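PDB 6GTQ: N-acetyltransferase from Escherichia coli, which probably transfers an acetyl group from acetyl-coenzyme A to an acceptor amine, as enzymes of the GNAT family do. Local coordinates for residues E10-D15 / A49-R54. The protein carries 1 engineered substitution. Sequence-based numbering, arbitrary orientation.
Sequences EILTDD and AYILCR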
ATOM      1  N   GLU A  10       8.133   7.164   7.107  1.00 54.48           N
ATOM      2  CA  GLU A  10       7.441   7.551   8.327  1.00 53.06           C
ATOM      3  C   GLU A  10       6.023   8.007   8.021  1.00 54.11           C
ATOM      4  O   GLU A  10       5.749   8.467   6.916  1.00 53.77           O
ATOM      5  CB  GLU A  10       8.227   8.654   9.075  1.00 55.96           C
ATOM      6  CG  GLU A  10       8.427   9.944   8.285  1.00 68.63           C
ATOM      7  CD  GLU A  10       9.072  11.113   9.004  1.00 94.44           C
ATOM      8  OE1 GLU A  10       8.515  12.234   8.930  1.00 88.70           O
ATOM      9  OE2 GLU A  10      10.144  10.917   9.623  1.00 94.81           O
ATOM     10  N   ILE A  11       5.125   7.893   9.004  1.00 49.47           N
ATOM     11  CA  ILE A  11       3.755   8.390   8.896  1.00 47.94           C
ATOM     12  C   ILE A  11       3.840   9.922   8.932  1.00 53.84           C
ATOM     13  O   ILE A  11       4.716  10.463   9.614  1.00 54.95           O
ATOM     14  CB  ILE A  11       2.813   7.792   9.993  1.00 49.99           C
ATOM     15  CG1 ILE A  11       1.342   8.207   9.753  1.00 49.54           C
ATOM     16  CG2 ILE A  11       3.284   8.086  11.450  1.00 50.72           C
ATOM     17  CD1 ILE A  11       0.331   7.335  10.364  1.00 53.54           C
ATOM     18  N   LEU A  12       2.972  10.609   8.173  1.00 50.90           N
ATOM     19  CA  LEU A  12       2.922  12.069   8.116  1.00 51.87           C
ATOM     20  C   LEU A  12       2.851  12.633   9.536  1.00 57.91           C
ATOM     21  O   LEU A  12       2.056  12.146  10.325  1.00 56.54           O
ATOM     22  CB  LEU A  12       1.709  12.517   7.276  1.00 51.58           C
ATOM     23  CG  LEU A  12       1.705  13.973   6.801  1.00 56.93           C
ATOM     24  CD1 LEU A  12       2.473  14.131   5.511  1.00 57.80           C
ATOM     25  CD2 LEU A  12       0.303  14.477   6.607  1.00 58.56           C
ATOM     26  N   THR A  13       3.744  13.577   9.883  1.00 58.78           N
ATOM     27  CA  THR A  13       3.806  14.180  11.226  1.00 60.91           C
ATOM     28  C   THR A  13       2.870  15.389  11.312  1.00 67.82           C
ATOM     29  O   THR A  13       3.025  16.351  10.560  1.00 68.70           O
ATOM     30  CB  THR A  13       5.262  14.476  11.641  1.00 70.02           C
ATOM     31  OG1 THR A  13       6.083  13.340  11.364  1.00 68.49           O
ATOM     32  CG2 THR A  13       5.391  14.860  13.109  1.00 71.40           C
ATOM     33  N   ASP A  14       1.912  15.322  12.248  1.00 65.81           N
ATOM     34  CA  ASP A  14       0.845  16.291  12.526  1.00 66.80           C
ATOM     35  C   ASP A  14       1.248  17.781  12.578  1.00 70.88           C
ATOM     36  O   ASP A  14       0.463  18.627  12.132  1.00 70.94           O
ATOM     37  CB  ASP A  14       0.124  15.913  13.826  1.00 69.85           C
ATOM     38  CG  ASP A  14      -0.643  14.615  13.716  1.00 84.72           C
ATOM     39  OD1 ASP A  14      -1.648  14.579  12.967  1.00 85.97           O
ATOM     40  OD2 ASP A  14      -0.238  13.632  14.369  1.00 92.12           O
ATOM     41  N   ASP A  15       2.428  18.109  13.127  1.00 66.65           N
ATOM     42  CA  ASP A  15       2.841  19.511  13.228  1.00 67.01           C
ATOM     43  C   ASP A  15       4.182  19.802  12.524  1.00 68.44           C
ATOM     44  O   ASP A  15       4.904  20.720  12.915  1.00 70.09           O
ATOM     45  CB  ASP A  15       2.841  19.956  14.701  1.00 71.03           C
ATOM     46  CG  ASP A  15       1.447  19.979  15.309  1.00 87.45           C
ATOM     47  OD1 ASP A  15       0.965  18.904  15.736  1.00 88.44           O
ATOM     48  OD2 ASP A  15       0.834  21.070  15.345  1.00 96.33           O
ATOM     49  N   ALA A  49      -1.568   8.690   5.790  1.00 42.06           N
ATOM     50  CA  ALA A  49      -0.555   8.941   4.779  1.00 41.72           C
ATOM     51  C   ALA A  49       0.850   8.700   5.312  1.00 44.97           C
ATOM     52  O   ALA A  49       1.217   9.202   6.383  1.00 44.32           O
ATOM     53  CB  ALA A  49      -0.686  10.360   4.268  1.00 43.41           C
ATOM     54  N   TYR A  50       1.634   7.927   4.542  1.00 40.77           N
ATOM     55  CA  TYR A  50       3.009   7.562   4.849  1.00 41.03           C
ATOM     56  C   TYR A  50       3.924   8.138   3.778  1.00 49.89           C
ATOM     57  O   TYR A  50       3.629   8.045   2.580  1.00 50.63           O
ATOM     58  CB  TYR A  50       3.142   6.045   4.961  1.00 40.63           C
ATOM     59  CG  TYR A  50       2.475   5.477   6.192  1.00 40.83           C
ATOM     60  CD1 TYR A  50       1.091   5.296   6.243  1.00 41.42           C
ATOM     61  CD2 TYR A  50       3.227   5.081   7.296  1.00 41.79           C
ATOM     62  CE1 TYR A  50       0.470   4.782   7.379  1.00 40.94           C
ATOM     63  CE2 TYR A  50       2.616   4.552   8.432  1.00 42.31           C
ATOM     64  CZ  TYR A  50       1.236   4.420   8.474  1.00 45.58           C
ATOM     65  OH  TYR A  50       0.635   3.908   9.594  1.00 41.85           O
ATOM     66  N   ILE A  51       5.017   8.764   4.217  1.00 48.82           N
ATOM     67  CA  ILE A  51       5.935   9.481   3.345  1.00 50.99           C
ATOM     68  C   ILE A  51       7.348   8.884   3.326  1.00 54.19           C
ATOM     69  O   ILE A  51       7.873   8.486   4.360  1.00 53.12           O
ATOM     70  CB  ILE A  51       5.881  10.996   3.780  1.00 55.46           C
ATOM     71  CG1 ILE A  51       4.967  11.833   2.860  1.00 56.63           C
ATOM     72  CG2 ILE A  51       7.242  11.668   3.945  1.00 58.85           C
ATOM     73  CD1 ILE A  51       3.458  11.598   3.014  1.00 63.05           C
ATOM     74  N   LEU A  52       7.930   8.802   2.121  1.00 52.25           N
ATOM     75  CA  LEU A  52       9.312   8.401   1.856  1.00 53.31           C
ATOM     76  C   LEU A  52      10.041   9.734   1.655  1.00 60.96           C
ATOM     77  O   LEU A  52       9.737  10.449   0.705  1.00 60.27           O
ATOM     78  CB  LEU A  52       9.407   7.523   0.588  1.00 53.38           C
ATOM     79  CG  LEU A  52      10.819   7.147   0.098  1.00 59.15           C
ATOM     80  CD1 LEU A  52      11.509   6.181   1.047  1.00 59.27           C
ATOM     81  CD2 LEU A  52      10.779   6.594  -1.307  1.00 59.32           C
ATOM     82  N   CYS A  53      10.916  10.114   2.594  1.00 62.38           N
ATOM     83  CA  CYS A  53      11.622  11.394   2.514  1.00 66.38           C
ATOM     84  C   CYS A  53      13.111  11.278   2.824  1.00 73.50           C
ATOM     85  O   CYS A  53      13.570  10.228   3.270  1.00 72.15           O
ATOM     86  CB  CYS A  53      10.941  12.474   3.358  1.00 67.07           C
ATOM     87  SG  CYS A  53      10.711  12.032   5.096  1.00 70.76           S
ATOM     88  N   ARG A  54      13.853  12.373   2.561  1.00 74.18           N
ATOM     89  CA  ARG A  54      15.302  12.510   2.664  1.00 77.90           C
ATOM     90  C   ARG A  54      15.900  12.614   4.096  1.00 85.76           C
ATOM     91  O   ARG A  54      17.122  12.760   4.195  1.00 89.95           O
ATOM     92  CB  ARG A  54      15.754  13.714   1.819  1.00 79.79           C
ATOM     93  CG  ARG A  54      16.816  13.370   0.778  1.00 93.04           C
TER
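I11 lies against one face of the Y50 ring, and its side chain can be followed along that ring from CB to its tip. I11 CB sits over the face, 4.0 Å from the centroid of the Y50 ring and 28° off its normal, a CH-pi contact whose nearest ring atom is CE2. With CG1 anti to the backbone N (chi1 -173°), the longer branch runs on toward the phenol end: CG1 stands above the rim near CZ while also brushing the carbonyl oxygen of A49. At the tip, I11 CD1 reaches Y50 CZ at 3.6 Å and touches the hydroxyl oxygen, so the isoleucine follows the ring from CE2 past CZ to the hydroxyl. The ring of Y65, on strand 61-74, lies nearly parallel to that of Y50. Strands 8-11 and 48-53 run antiparallel here, with 8-11 as one edge strand, within this chain, of the mixed sheet of this GNAT fold. I11 and Y50 form a non-hydrogen-bonded pair, whereas the neighbouring E10 and I51 are hydrogen-bonded in both directions: I51 N to E10 O at 2.8 Å, and E10 N to I51 O at 3.1 Å. L12 N continues the pairing just past the strand end, donating a hydrogen bond to A49 O at 2.9 Å, nearly straight (173°). On the face shared by E10 and I51, the carboxylate carbon of E10 approaches C53 SG at 4.3 Å, and OE1 of the same glutamate is hydrogen-bonded to the hydroxyl of Y18. The buried L12 extends its CD1 to I51 CD1, 3.7 Å away, beside helix 38-43, where H42 touches L12 and L38 touches I51.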